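Local coordinates for protein alpha,alpha-trehalose-phosphate synthase (UDP-forming) (Burkholderia multivorans, PDB 5UOF) that belongs to glycosyltransferase family 20 and has the two-domain GT-B architecture, with a Rossmann-like sheet in each half, at residues R80-Y85 against R117-L122; G88-L94 against E111-Y115. One frame throughout, in Å; residues are numbered along the deposited sequence.

Contacts 1 and 2 show how one long helix can pack against two shorter ones. Helix 109-127 supplies the second segment of both. Its earlier turns, 111-115, meet the start of helix 89-98 in contact 2, and its middle turns, 117-122, meet helix 79-86 in contact 1. The pairing is nested along the chain, since contact 2 lies inside the loop that contact 1 closes, and the centres are about 10 Å apart. All three helices fall between strands 70-77 and 135-139 of the N-terminal mixed sheet, and the two contacts pack the helices of this connection together. Contact 1 is largely polar and partly buried; contact 2 is aromatic and buried.

Contact 1: R80-Y85 against R117-L122; sequences RDYDQY and RVNAML
Arg117 meets Asp81, Gln84 and Arg80 at once, and this polar group dominates the crossing of helices 79-86 and 109-127, where the axes of segments 80-85 and 117-122 approach to 10.0 Å. The guanidinium presents its edge to two acceptors. NE and NH2 of Arg117 converge side-on on the single oxygen OE1 of Gln84; the NE bond, 2.8 Å to OE1, lies in the carbonyl plane on a lone pair, whereas NH2 comes from above that plane. The bend of the Arg117 chain at chi3 (68°) turns this edge back toward helix 79-86. A salt bridge joins Arg117 NH2 to Asp81 OD1, modelled at a doubtfully short 2.4 Å. A water bonded to Asp81 OD2 at 2.6 Å also accepts from Arg117 NH1.

The extended Arg80 stacks its guanidinium flat on that of Arg117, centres 3.9 Å apart and planes 17° from parallel.

Apolar packing lies beside this network: Leu122 CD1 reaches Tyr85 CE2 at 3.8 Å, while the Tyr85 hydroxyl bonds to Asn17.

The side-on grip on Gln84 OE1, with Asp81 also at the edge, would limit rotation of the Arg117 guanidinium and keep one face turned to Arg80; the Asp81 carboxylate would offset part of the paired positive charge.

Contact 2: G88-L94 against E111-Y115; sequences GFSNATL and EYAGY. With EDO (1,2-ethanediol), chain J.
An aromatic cluster forms the heart of this contact: Phe89 meets two tyrosines about one helical turn apart, Tyr112 over one face of its ring and Tyr115 at its CD2 and CE2 atoms. Tyr112 turns its edge to that face, its CD1 standing 3.5 Å above the plane of the Phe89 ring and over the ring centre; the planes meet at 56°. Tyr115 packs obliquely, and Phe89 CD2 lies over its face toward the rim, 3.3 Å from Tyr115 CD2. Phe89 reaches both because its CG stands opposite the backbone N (chi1 170°), which sends the ring out alongside Tyr112.

Polar links border the cluster. Glu111 extends past Gly88, the N-cap of helix 89-98, and its OE2 receives a 2.8 Å bond from a water that in turn accepts from Thr93 OG1 at 2.7 Å. A second water accepts from Phe89 N at 3.0 Å, beside Glu111 O.

The two phenol groups find partners beyond the pair, Tyr112 OH at Glu181 and Tyr115 OH at the backbone oxygen of Tyr141. Leu182 touches both Leu94 and Tyr112, and Leu144 and Pro145 touch Tyr115, so helix 179-186 and the loop after strand 135-139 border the crossing of helices 89-98 and 109-127.

Contact 1: R80-Y85 against R117-L122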
# COMPACT_ATOMS: atom_id res chain seq x y z
N ARG A 80 -13.99 16.30 24.28
CA ARG A 80 -12.65 16.48 23.73
C ARG A 80 -11.88 15.17 23.75
O ARG A 80 -11.19 14.84 22.78
CB ARG A 80 -11.90 17.55 24.51
CG ARG A 80 -10.42 17.64 24.17
CD ARG A 80 -9.79 18.87 24.82
NE ARG A 80 -8.39 19.05 24.46
CZ ARG A 80 -7.37 18.87 25.30
NH1 ARG A 80 -7.60 18.53 26.56
NH2 ARG A 80 -6.12 19.06 24.88
N ASP A 81 -11.97 14.42 24.85
CA ASP A 81 -11.30 13.12 24.92
C ASP A 81 -11.90 12.14 23.92
O ASP A 81 -11.17 11.41 23.23
CB ASP A 81 -11.39 12.55 26.34
CG ASP A 81 -10.52 13.31 27.33
OD1 ASP A 81 -9.67 14.12 26.89
OD2 ASP A 81 -10.69 13.10 28.54
N TYR A 82 -13.23 12.11 23.81
CA TYR A 82 -13.88 11.24 22.83
C TYR A 82 -13.41 11.57 21.42
O TYR A 82 -13.11 10.66 20.63
CB TYR A 82 -15.40 11.37 22.91
CG TYR A 82 -16.11 10.53 21.86
CD1 TYR A 82 -16.46 9.21 22.12
CD2 TYR A 82 -16.41 11.05 20.61
CE1 TYR A 82 -17.10 8.44 21.17
CE2 TYR A 82 -17.03 10.29 19.64
CZ TYR A 82 -17.38 8.98 19.93
OH TYR A 82 -18.01 8.21 18.98
N ASP A 83 -13.37 12.85 21.07
CA ASP A 83 -12.98 13.23 19.71
C ASP A 83 -11.55 12.83 19.42
O ASP A 83 -11.25 12.30 18.34
CB ASP A 83 -13.18 14.73 19.49
CG ASP A 83 -14.65 15.11 19.34
OD1 ASP A 83 -15.49 14.22 19.11
OD2 ASP A 83 -14.96 16.32 19.45
N GLN A 84 -10.63 13.07 20.37
CA GLN A 84 -9.23 12.75 20.13
C GLN A 84 -8.96 11.25 20.09
O GLN A 84 -7.98 10.82 19.48
CB GLN A 84 -8.36 13.42 21.21
CG GLN A 84 -8.41 14.94 21.15
CD GLN A 84 -7.43 15.62 22.09
OE1 GLN A 84 -7.08 15.07 23.14
NE2 GLN A 84 -6.98 16.82 21.73
N TYR A 85 -9.83 10.45 20.72
CA TYR A 85 -9.69 9.00 20.74
C TYR A 85 -10.35 8.35 19.52
O TYR A 85 -9.76 7.47 18.90
CB TYR A 85 -10.29 8.45 22.04
CG TYR A 85 -10.03 6.98 22.33
CD1 TYR A 85 -10.74 5.97 21.66
CD2 TYR A 85 -9.12 6.59 23.31
CE1 TYR A 85 -10.52 4.62 21.95
CE2 TYR A 85 -8.90 5.25 23.60
CZ TYR A 85 -9.60 4.27 22.93
OH TYR A 85 -9.39 2.94 23.23
N ARG A 117 -1.98 12.06 24.00
CA ARG A 117 -2.46 12.65 25.25
C ARG A 117 -3.53 11.78 25.90
O ARG A 117 -3.47 11.53 27.11
CB ARG A 117 -3.01 14.06 25.00
CG ARG A 117 -3.49 14.73 26.31
CD ARG A 117 -4.35 15.97 26.06
NE ARG A 117 -5.65 15.61 25.47
CZ ARG A 117 -6.68 15.12 26.16
NH1 ARG A 117 -6.58 14.93 27.47
NH2 ARG A 117 -7.82 14.83 25.53
N VAL A 118 -4.50 11.31 25.12
CA VAL A 118 -5.57 10.53 25.74
C VAL A 118 -5.07 9.17 26.18
O VAL A 118 -5.53 8.64 27.20
CB VAL A 118 -6.79 10.40 24.80
CG1 VAL A 118 -7.39 11.77 24.55
CG2 VAL A 118 -6.42 9.69 23.50
N ASN A 119 -4.11 8.58 25.46
CA ASN A 119 -3.51 7.35 25.95
C ASN A 119 -2.80 7.58 27.28
O ASN A 119 -2.98 6.82 28.23
CB ASN A 119 -2.55 6.77 24.91
CG ASN A 119 -3.23 5.81 23.97
OD1 ASN A 119 -3.26 4.60 24.21
ND2 ASN A 119 -3.79 6.34 22.88
N ALA A 120 -2.00 8.65 27.36
CA ALA A 120 -1.32 8.97 28.61
C ALA A 120 -2.32 9.21 29.73
O ALA A 120 -2.11 8.77 30.87
CB ALA A 120 -0.41 10.19 28.42
N MET A 121 -3.44 9.89 29.42
CA MET A 121 -4.47 10.14 30.42
C MET A 121 -5.06 8.83 30.95
O MET A 121 -5.17 8.63 32.17
CB MET A 121 -5.57 11.02 29.81
CG MET A 121 -6.69 11.44 30.77
SD MET A 121 -8.04 10.22 30.87
CE MET A 121 -8.70 10.32 29.20
N LEU A 122 -5.43 7.93 30.05
CA LEU A 122 -6.04 6.67 30.48
C LEU A 122 -5.04 5.79 31.22
O LEU A 122 -5.42 5.10 32.18
CB LEU A 122 -6.61 5.94 29.26
CG LEU A 122 -7.81 6.62 28.60
CD1 LEU A 122 -8.09 5.98 27.25
CD2 LEU A 122 -9.03 6.52 29.53
O HOH W 1 -9.09 14.88 29.57

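Contact 2: G88-L94 against E111-Y115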
# COMPACT_ATOMS: atom_id res chain seq x y z
N GLY A 88 -10.09 11.16 15.44
CA GLY A 88 -8.83 11.82 15.20
C GLY A 88 -7.82 10.92 14.54
O GLY A 88 -8.13 10.26 13.55
N PHE A 89 -6.63 10.83 15.13
CA PHE A 89 -5.50 10.21 14.45
C PHE A 89 -5.71 8.72 14.20
O PHE A 89 -5.36 8.21 13.12
CB PHE A 89 -4.23 10.44 15.28
CG PHE A 89 -3.04 9.64 14.81
CD1 PHE A 89 -2.26 10.08 13.74
CD2 PHE A 89 -2.69 8.46 15.45
CE1 PHE A 89 -1.17 9.34 13.31
CE2 PHE A 89 -1.59 7.72 15.04
CZ PHE A 89 -0.83 8.15 13.96
N SER A 90 -6.29 7.99 15.17
CA SER A 90 -6.45 6.54 15.03
C SER A 90 -7.30 6.20 13.81
O SER A 90 -6.97 5.29 13.04
CB SER A 90 -7.12 5.96 16.28
OG SER A 90 -6.34 6.12 17.43
N ASN A 91 -8.41 6.90 13.64
CA ASN A 91 -9.29 6.55 12.53
C ASN A 91 -9.02 7.35 11.27
O ASN A 91 -9.33 6.88 10.17
CB ASN A 91 -10.75 6.71 12.96
CG ASN A 91 -11.21 5.58 13.88
OD1 ASN A 91 -10.85 4.41 13.68
ND2 ASN A 91 -12.00 5.92 14.90
N ALA A 92 -8.43 8.54 11.39
CA ALA A 92 -8.10 9.32 10.21
C ALA A 92 -6.78 8.93 9.57
O ALA A 92 -6.59 9.19 8.38
CB ALA A 92 -8.06 10.83 10.54
N THR A 93 -5.86 8.33 10.33
CA THR A 93 -4.53 8.01 9.81
C THR A 93 -4.19 6.54 9.97
O THR A 93 -3.89 5.87 8.99
CB THR A 93 -3.45 8.87 10.50
OG1 THR A 93 -3.78 10.25 10.39
CG2 THR A 93 -2.09 8.64 9.86
N LEU A 94 -4.22 6.01 11.20
CA LEU A 94 -3.80 4.63 11.44
C LEU A 94 -4.69 3.65 10.70
O LEU A 94 -4.22 2.83 9.90
CB LEU A 94 -3.84 4.32 12.93
CG LEU A 94 -2.70 4.85 13.78
CD1 LEU A 94 -2.78 4.27 15.18
CD2 LEU A 94 -1.38 4.53 13.11
N GLU A 111 -3.85 16.24 15.94
CA GLU A 111 -4.59 15.01 16.22
C GLU A 111 -3.67 13.93 16.78
O GLU A 111 -4.04 13.21 17.71
CB GLU A 111 -5.30 14.50 14.96
CG GLU A 111 -6.46 15.37 14.53
CD GLU A 111 -7.21 14.81 13.34
OE1 GLU A 111 -8.33 15.28 13.06
OE2 GLU A 111 -6.68 13.88 12.69
N TYR A 112 -2.46 13.82 16.23
CA TYR A 112 -1.51 12.84 16.75
C TYR A 112 -1.13 13.15 18.19
O TYR A 112 -1.08 12.25 19.03
CB TYR A 112 -0.27 12.77 15.84
CG TYR A 112 0.75 11.76 16.32
CD1 TYR A 112 0.39 10.42 16.52
CD2 TYR A 112 2.06 12.13 16.58
CE1 TYR A 112 1.31 9.50 16.97
CE2 TYR A 112 2.99 11.20 17.03
CZ TYR A 112 2.60 9.89 17.22
OH TYR A 112 3.53 8.97 17.66
N ALA A 113 -0.86 14.43 18.49
CA ALA A 113 -0.61 14.81 19.88
C ALA A 113 -1.78 14.43 20.77
O ALA A 113 -1.60 14.00 21.91
CB ALA A 113 -0.31 16.30 19.99
N GLY A 114 -3.01 14.60 20.26
CA GLY A 114 -4.18 14.26 21.05
C GLY A 114 -4.30 12.77 21.32
O GLY A 114 -4.74 12.36 22.40
N TYR A 115 -3.94 11.96 20.34
CA TYR A 115 -3.89 10.50 20.49
C TYR A 115 -2.93 10.09 21.60
O TYR A 115 -3.28 9.31 22.50
CB TYR A 115 -3.45 9.93 19.15
CG TYR A 115 -3.17 8.46 19.03
CD1 TYR A 115 -4.17 7.52 19.16
CD2 TYR A 115 -1.90 8.02 18.67
CE1 TYR A 115 -3.91 6.17 18.99
CE2 TYR A 115 -1.63 6.68 18.49
CZ TYR A 115 -2.64 5.76 18.65
OH TYR A 115 -2.39 4.41 18.46
C1 EDO J . -13.13 3.20 11.24
O1 EDO J . -12.65 4.53 10.98
C2 EDO J . -13.54 2.57 9.92
O2 EDO J . -14.47 3.42 9.25
O HOH W 2 -6.67 12.32 17.68
O HOH W 3 -4.42 12.48 11.82